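PDB 6VVE: Dot/Icm T4SS effector from Legionella pneumophila, which is a secreted effector kinase that is activated by the host metabolite inositol hexakisphosphate and binds ADP and manganese. Local coordinates for residues H17-Y29 / E106-F118. Numbering follows the deposited sequence.
With IHP (inositol hexakisphosphate), chain B.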
loop_
_atom_site.group_PDB
_atom_site.type_symbol
_atom_site.label_atom_id
_atom_site.label_comp_id
_atom_site.label_asym_id
_atom_site.label_seq_id
_atom_site.Cartn_x
_atom_site.Cartn_y
_atom_site.Cartn_z
ATOM N N HIS A 17 14.445 -5.364 18.806
ATOM C CA HIS A 17 14.929 -4.348 17.887
ATOM C C HIS A 17 13.816 -3.692 17.080
ATOM O O HIS A 17 14.115 -2.847 16.224
ATOM C CB HIS A 17 15.950 -4.957 16.921
ATOM C CG HIS A 17 17.185 -5.465 17.585
ATOM N ND1 HIS A 17 18.115 -6.242 16.931
ATOM C CD2 HIS A 17 17.645 -5.311 18.850
ATOM C CE1 HIS A 17 19.099 -6.539 17.762
ATOM N NE2 HIS A 17 18.837 -5.986 18.932
ATOM N N TYR A 18 12.551 -4.058 17.322
ATOM C CA TYR A 18 11.461 -3.573 16.484
ATOM C C TYR A 18 10.179 -3.303 17.266
ATOM O O TYR A 18 9.446 -2.354 16.959
ATOM C CB TYR A 18 11.185 -4.583 15.355
ATOM C CG TYR A 18 12.303 -4.681 14.343
ATOM C CD1 TYR A 18 12.519 -3.661 13.424
ATOM C CD2 TYR A 18 13.150 -5.781 14.313
ATOM C CE1 TYR A 18 13.552 -3.738 12.493
ATOM C CE2 TYR A 18 14.178 -5.872 13.392
ATOM C CZ TYR A 18 14.371 -4.846 12.479
ATOM O OH TYR A 18 15.406 -4.923 11.569
ATOM N N LEU A 19 9.900 -4.117 18.280
ATOM C CA LEU A 19 8.641 -4.036 18.995
ATOM C C LEU A 19 8.898 -3.953 20.491
ATOM O O LEU A 19 9.987 -4.264 20.974
ATOM C CB LEU A 19 7.742 -5.246 18.690
ATOM C CG LEU A 19 7.315 -5.424 17.235
ATOM C CD1 LEU A 19 6.672 -6.791 17.024
ATOM C CD2 LEU A 19 6.361 -4.323 16.821
ATOM N N SER A 20 7.866 -3.535 21.221
ATOM C CA SER A 20 7.946 -3.488 22.675
ATOM C C SER A 20 8.157 -4.887 23.241
ATOM O O SER A 20 7.666 -5.885 22.699
ATOM C CB SER A 20 6.674 -2.875 23.257
ATOM O OG SER A 20 5.526 -3.521 22.733
ATOM N N GLU A 21 8.897 -4.955 24.342
ATOM C CA GLU A 21 9.240 -6.213 24.979
ATOM C C GLU A 21 8.781 -6.208 26.431
ATOM O O GLU A 21 8.952 -5.203 27.128
ATOM C CB GLU A 21 10.760 -6.449 24.926
ATOM C CG GLU A 21 11.163 -7.890 24.656
ATOM C CD GLU A 21 10.706 -8.369 23.291
ATOM O OE1 GLU A 21 10.681 -9.597 23.062
ATOM O OE2 GLU A 21 10.367 -7.509 22.450
ATOM N N PRO A 22 8.185 -7.308 26.920
ATOM C CA PRO A 22 7.802 -8.520 26.180
ATOM C C PRO A 22 6.558 -8.297 25.329
ATOM O O PRO A 22 5.858 -7.302 25.515
ATOM C CB PRO A 22 7.535 -9.546 27.288
ATOM C CG PRO A 22 8.190 -8.982 28.520
ATOM C CD PRO A 22 8.043 -7.495 28.375
ATOM N N ASN A 23 6.286 -9.218 24.409
ATOM C CA ASN A 23 5.183 -9.090 23.462
ATOM C C ASN A 23 4.380 -10.381 23.448
ATOM O O ASN A 23 4.947 -11.464 23.268
ATOM C CB ASN A 23 5.708 -8.777 22.055
ATOM C CG ASN A 23 4.723 -7.979 21.233
ATOM O OD1 ASN A 23 3.658 -8.476 20.862
ATOM N ND2 ASN A 23 5.081 -6.731 20.934
ATOM N N LYS A 24 3.068 -10.266 23.639
ATOM C CA LYS A 24 2.206 -11.437 23.604
ATOM C C LYS A 24 1.653 -11.727 22.214
ATOM O O LYS A 24 1.236 -12.860 21.954
ATOM C CB LYS A 24 1.027 -11.266 24.567
ATOM C CG LYS A 24 1.360 -10.556 25.865
ATOM C CD LYS A 24 0.313 -10.852 26.929
ATOM C CE LYS A 24 0.570 -12.192 27.604
ATOM N NZ LYS A 24 1.372 -12.030 28.850
ATOM N N GLU A 25 1.653 -10.740 21.314
ATOM C CA GLU A 25 0.936 -10.844 20.049
ATOM C C GLU A 25 1.837 -11.055 18.848
ATOM O O GLU A 25 1.466 -11.794 17.937
ATOM C CB GLU A 25 0.092 -9.583 19.816
ATOM C CG GLU A 25 -0.783 -9.179 20.994
ATOM C CD GLU A 25 -1.650 -7.967 20.693
ATOM O OE1 GLU A 25 -1.706 -7.550 19.515
ATOM O OE2 GLU A 25 -2.276 -7.432 21.636
ATOM N N PHE A 26 3.009 -10.430 18.809
ATOM C CA PHE A 26 3.856 -10.468 17.628
ATOM C C PHE A 26 5.318 -10.634 18.017
ATOM O O PHE A 26 5.769 -10.092 19.034
ATOM C CB PHE A 26 3.703 -9.188 16.786
ATOM C CG PHE A 26 2.310 -8.947 16.288
ATOM C CD1 PHE A 26 1.858 -9.564 15.132
ATOM C CD2 PHE A 26 1.452 -8.097 16.966
ATOM C CE1 PHE A 26 0.582 -9.343 14.663
ATOM C CE2 PHE A 26 0.166 -7.873 16.501
ATOM C CZ PHE A 26 -0.267 -8.493 15.346
ATOM N N LYS A 27 6.054 -11.379 17.187
ATOM C CA LYS A 27 7.486 -11.583 17.357
ATOM C C LYS A 27 8.151 -11.484 15.993
ATOM O O LYS A 27 7.539 -11.806 14.968
ATOM C CB LYS A 27 7.806 -12.941 17.988
ATOM C CG LYS A 27 7.290 -13.122 19.407
ATOM C CD LYS A 27 8.114 -12.323 20.413
ATOM C CE LYS A 27 7.583 -12.523 21.830
ATOM N NZ LYS A 27 8.338 -11.727 22.838
ATOM N N ILE A 28 9.417 -11.066 15.990
ATOM C CA ILE A 28 10.219 -10.963 14.778
ATOM C C ILE A 28 11.341 -11.989 14.862
ATOM O O ILE A 28 12.083 -12.027 15.857
ATOM C CB ILE A 28 10.796 -9.550 14.592
ATOM C CG1 ILE A 28 9.686 -8.501 14.627
ATOM C CG2 ILE A 28 11.577 -9.472 13.287
ATOM C CD1 ILE A 28 8.660 -8.644 13.531
ATOM N N TYR A 29 11.466 -12.819 13.821
ATOM C CA TYR A 29 12.467 -13.872 13.784
ATOM C C TYR A 29 13.227 -13.824 12.467
ATOM O O TYR A 29 12.635 -13.592 11.406
ATOM C CB TYR A 29 11.840 -15.267 13.936
ATOM C CG TYR A 29 11.095 -15.492 15.227
ATOM C CD1 TYR A 29 11.781 -15.768 16.403
ATOM C CD2 TYR A 29 9.707 -15.447 15.270
ATOM C CE1 TYR A 29 11.101 -15.991 17.592
ATOM C CE2 TYR A 29 9.022 -15.668 16.447
ATOM C CZ TYR A 29 9.724 -15.938 17.606
ATOM O OH TYR A 29 9.038 -16.146 18.778
ATOM N N GLU A 106 7.390 1.918 17.348
ATOM C CA GLU A 106 6.855 0.616 17.736
ATOM C C GLU A 106 5.384 0.490 17.352
ATOM O O GLU A 106 4.945 -0.571 16.886
ATOM C CB GLU A 106 7.029 0.400 19.239
ATOM C CG GLU A 106 8.479 0.245 19.668
ATOM C CD GLU A 106 8.630 0.075 21.166
ATOM O OE1 GLU A 106 7.680 0.406 21.909
ATOM O OE2 GLU A 106 9.702 -0.393 21.597
ATOM N N GLU A 107 4.608 1.563 17.541
ATOM C CA GLU A 107 3.190 1.519 17.197
ATOM C C GLU A 107 2.997 1.396 15.691
ATOM O O GLU A 107 2.151 0.620 15.225
ATOM C CB GLU A 107 2.483 2.763 17.733
ATOM C CG GLU A 107 0.971 2.721 17.623
ATOM C CD GLU A 107 0.352 1.636 18.493
ATOM O OE1 GLU A 107 1.040 1.149 19.412
ATOM O OE2 GLU A 107 -0.820 1.271 18.251
ATOM N N ILE A 108 3.761 2.163 14.911
ATOM C CA ILE A 108 3.699 2.028 13.461
ATOM C C ILE A 108 4.041 0.603 13.049
ATOM O O ILE A 108 3.363 0.011 12.203
ATOM C CB ILE A 108 4.633 3.053 12.786
ATOM C CG1 ILE A 108 4.065 4.463 12.939
ATOM C CG2 ILE A 108 4.827 2.706 11.317
ATOM C CD1 ILE A 108 5.037 5.555 12.573
ATOM N N ASN A 109 5.104 0.038 13.630
ATOM C CA ASN A 109 5.510 -1.320 13.284
ATOM C C ASN A 109 4.390 -2.316 13.541
ATOM O O ASN A 109 4.131 -3.196 12.712
ATOM C CB ASN A 109 6.759 -1.719 14.074
ATOM C CG ASN A 109 8.038 -1.104 13.508
ATOM O OD1 ASN A 109 8.043 -0.522 12.426
ATOM N ND2 ASN A 109 9.124 -1.242 14.246
ATOM N N LEU A 110 3.714 -2.194 14.682
ATOM C CA LEU A 110 2.610 -3.098 14.979
ATOM C C LEU A 110 1.514 -2.998 13.921
ATOM O O LEU A 110 0.961 -4.014 13.485
ATOM C CB LEU A 110 2.047 -2.793 16.370
ATOM C CG LEU A 110 1.146 -3.864 16.988
ATOM C CD1 LEU A 110 1.230 -3.811 18.515
ATOM C CD2 LEU A 110 -0.284 -3.705 16.537
ATOM N N HIS A 111 1.185 -1.781 13.495
ATOM C CA HIS A 111 0.149 -1.620 12.481
ATOM C C HIS A 111 0.619 -2.123 11.126
ATOM O O HIS A 111 -0.169 -2.713 10.375
ATOM C CB HIS A 111 -0.282 -0.154 12.398
ATOM C CG HIS A 111 -1.213 0.259 13.493
ATOM N ND1 HIS A 111 -2.585 0.174 13.376
ATOM C CD2 HIS A 111 -0.969 0.741 14.732
ATOM C CE1 HIS A 111 -3.144 0.594 14.497
ATOM N NE2 HIS A 111 -2.186 0.944 15.336
ATOM N N ILE A 112 1.904 -1.918 10.804
ATOM C CA ILE A 112 2.434 -2.421 9.542
ATOM C C ILE A 112 2.374 -3.945 9.506
ATOM O O ILE A 112 2.023 -4.543 8.482
ATOM C CB ILE A 112 3.868 -1.910 9.311
ATOM C CG1 ILE A 112 3.838 -0.411 8.994
ATOM C CG2 ILE A 112 4.533 -2.700 8.202
ATOM C CD1 ILE A 112 5.214 0.198 8.727
ATOM N N ILE A 113 2.720 -4.596 10.620
ATOM C CA ILE A 113 2.661 -6.053 10.675
ATOM C C ILE A 113 1.231 -6.525 10.439
ATOM O O ILE A 113 0.980 -7.427 9.632
ATOM C CB ILE A 113 3.213 -6.563 12.018
ATOM C CG1 ILE A 113 4.714 -6.296 12.126
ATOM C CG2 ILE A 113 2.909 -8.041 12.176
ATOM C CD1 ILE A 113 5.254 -6.351 13.528
ATOM N N GLU A 114 0.271 -5.920 11.141
ATOM C CA GLU A 114 -1.132 -6.267 10.926
ATOM C C GLU A 114 -1.534 -6.016 9.481
ATOM O O GLU A 114 -2.253 -6.818 8.875
ATOM C CB GLU A 114 -2.018 -5.468 11.878
ATOM C CG GLU A 114 -1.783 -5.790 13.352
ATOM C CD GLU A 114 -2.615 -4.930 14.274
ATOM O OE1 GLU A 114 -2.767 -3.726 13.996
ATOM O OE2 GLU A 114 -3.145 -5.467 15.273
ATOM N N GLN A 115 -1.066 -4.908 8.902
ATOM C CA GLN A 115 -1.411 -4.605 7.517
ATOM C C GLN A 115 -0.762 -5.601 6.566
ATOM O O GLN A 115 -1.363 -5.990 5.559
ATOM C CB GLN A 115 -1.006 -3.167 7.186
ATOM C CG GLN A 115 -1.870 -2.135 7.924
ATOM C CD GLN A 115 -1.279 -0.744 7.904
ATOM O OE1 GLN A 115 -0.348 -0.453 7.151
ATOM N NE2 GLN A 115 -1.824 0.130 8.734
ATOM N N GLN A 116 0.463 -6.028 6.873
ATOM C CA GLN A 116 1.093 -7.084 6.088
ATOM C C GLN A 116 0.244 -8.352 6.104
ATOM O O GLN A 116 0.070 -9.007 5.068
ATOM C CB GLN A 116 2.492 -7.371 6.627
ATOM C CG GLN A 116 3.347 -8.260 5.726
ATOM C CD GLN A 116 4.045 -7.469 4.625
ATOM O OE1 GLN A 116 3.402 -6.818 3.808
ATOM N NE2 GLN A 116 5.366 -7.513 4.620
ATOM N N PHE A 117 -0.298 -8.712 7.270
ATOM C CA PHE A 117 -1.151 -9.896 7.339
ATOM C C PHE A 117 -2.421 -9.714 6.515
ATOM O O PHE A 117 -2.874 -10.647 5.842
ATOM C CB PHE A 117 -1.511 -10.222 8.792
ATOM C CG PHE A 117 -0.492 -11.084 9.483
ATOM C CD1 PHE A 117 -0.495 -12.460 9.296
ATOM C CD2 PHE A 117 0.469 -10.524 10.307
ATOM C CE1 PHE A 117 0.439 -13.263 9.925
ATOM C CE2 PHE A 117 1.414 -11.317 10.928
ATOM C CZ PHE A 117 1.401 -12.689 10.738
ATOM N N PHE A 118 -3.013 -8.520 6.558
ATOM C CA PHE A 118 -4.147 -8.233 5.685
ATOM C C PHE A 118 -3.772 -8.468 4.227
ATOM O O PHE A 118 -4.504 -9.134 3.484
ATOM C CB PHE A 118 -4.623 -6.792 5.886
ATOM C CG PHE A 118 -5.677 -6.363 4.898
ATOM C CD1 PHE A 118 -5.320 -5.873 3.645
ATOM C CD2 PHE A 118 -7.020 -6.455 5.219
ATOM C CE1 PHE A 118 -6.283 -5.496 2.735
ATOM C CE2 PHE A 118 -7.992 -6.069 4.306
ATOM C CZ PHE A 118 -7.622 -5.590 3.069
HETATM C C1 IHP B . 22.029 -7.168 9.282
HETATM C C2 IHP B . 23.386 -7.251 10.001
HETATM C C3 IHP B . 23.353 -6.522 11.345
HETATM C C4 IHP B . 22.232 -7.074 12.236
HETATM C C5 IHP B . 20.868 -6.873 11.547
HETATM C C6 IHP B . 20.829 -7.530 10.169
HETATM O O11 IHP B . 22.034 -8.075 8.196
HETATM P P1 IHP B . 22.110 -7.482 6.675
HETATM O O21 IHP B . 21.121 -8.214 5.802
HETATM O O31 IHP B . 21.811 -6.002 6.683
HETATM O O41 IHP B . 23.519 -7.699 6.128
HETATM O O12 IHP B . 24.348 -6.656 9.164
HETATM P P2 IHP B . 25.724 -7.499 8.812
HETATM O O22 IHP B . 25.603 -8.912 9.321
HETATM O O32 IHP B . 25.913 -7.519 7.321
HETATM O O42 IHP B . 26.893 -6.820 9.475
HETATM O O13 IHP B . 23.092 -5.170 11.097
HETATM P P3 IHP B . 23.951 -4.004 11.869
HETATM O O23 IHP B . 25.157 -4.620 12.558
HETATM O O33 IHP B . 24.412 -2.981 10.837
HETATM O O43 IHP B . 23.082 -3.309 12.895
HETATM O O14 IHP B . 22.235 -6.411 13.462
HETATM P P4 IHP B . 22.194 -7.340 14.823
HETATM O O24 IHP B . 23.415 -8.220 14.885
HETATM O O34 IHP B . 20.963 -8.230 14.772
HETATM O O44 IHP B . 22.145 -6.454 16.044
HETATM O O15 IHP B . 19.867 -7.439 12.337
HETATM P P5 IHP B . 18.783 -6.454 13.071
HETATM O O25 IHP B . 18.374 -7.061 14.397
HETATM O O35 IHP B . 19.387 -5.096 13.314
HETATM O O45 IHP B . 17.573 -6.311 12.174
HETATM O O16 IHP B . 19.660 -7.106 9.498
HETATM P P6 IHP B . 18.449 -8.190 9.224
HETATM O O26 IHP B . 18.034 -8.135 7.769
HETATM O O36 IHP B . 18.921 -9.583 9.561
HETATM O O46 IHP B . 17.276 -7.827 10.112
#
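F26 lies over helix 106-118 with its ring spanning three side chains: CD1 comes within 3.5 Å of CG2 of I113, CZ meets CG of E114 at 3.7 Å, and the CE2 corner rests against L110. E114 crosses the ring at about a right angle, its carboxylate plane turned 82° from it. I113 touches both loop and strand, because its branches diverge: CG2, anti to the backbone N, takes F26, while CD1 meets CD1 of L19 tip to tip at 3.8 Å. One polar bond joins the segments, from ND2 of N109 to the carbonyl O of Y18 (2.9 Å, N-H...O 163°), an example of a single directed bond fixing the register of a largely apolar interface. That oxygen lies in the amide plane of N109, whose OD1 in turn accepts from the backbone N of W133, which fixes the flip of the amide. Helix 102-121 follows strand 91-96 of the five-stranded antiparallel sheet in a kinase-like N-lobe and probably corresponds to the αC helix; strand 26-29 comes from a separate antiparallel sheet, its axis running across the helix at 86°. The ring of Y18 reaches the other way, its hydroxyl donating to O45 of inositol hexakisphosphate (2.6 Å), and ND1 of H17 reaches O25 of the same phosphate at 2.7 Å. Farther out, OD1 of N23 accepts from E25 N, an Asx turn, and from F26 N, completing an Asx motif just before the strand.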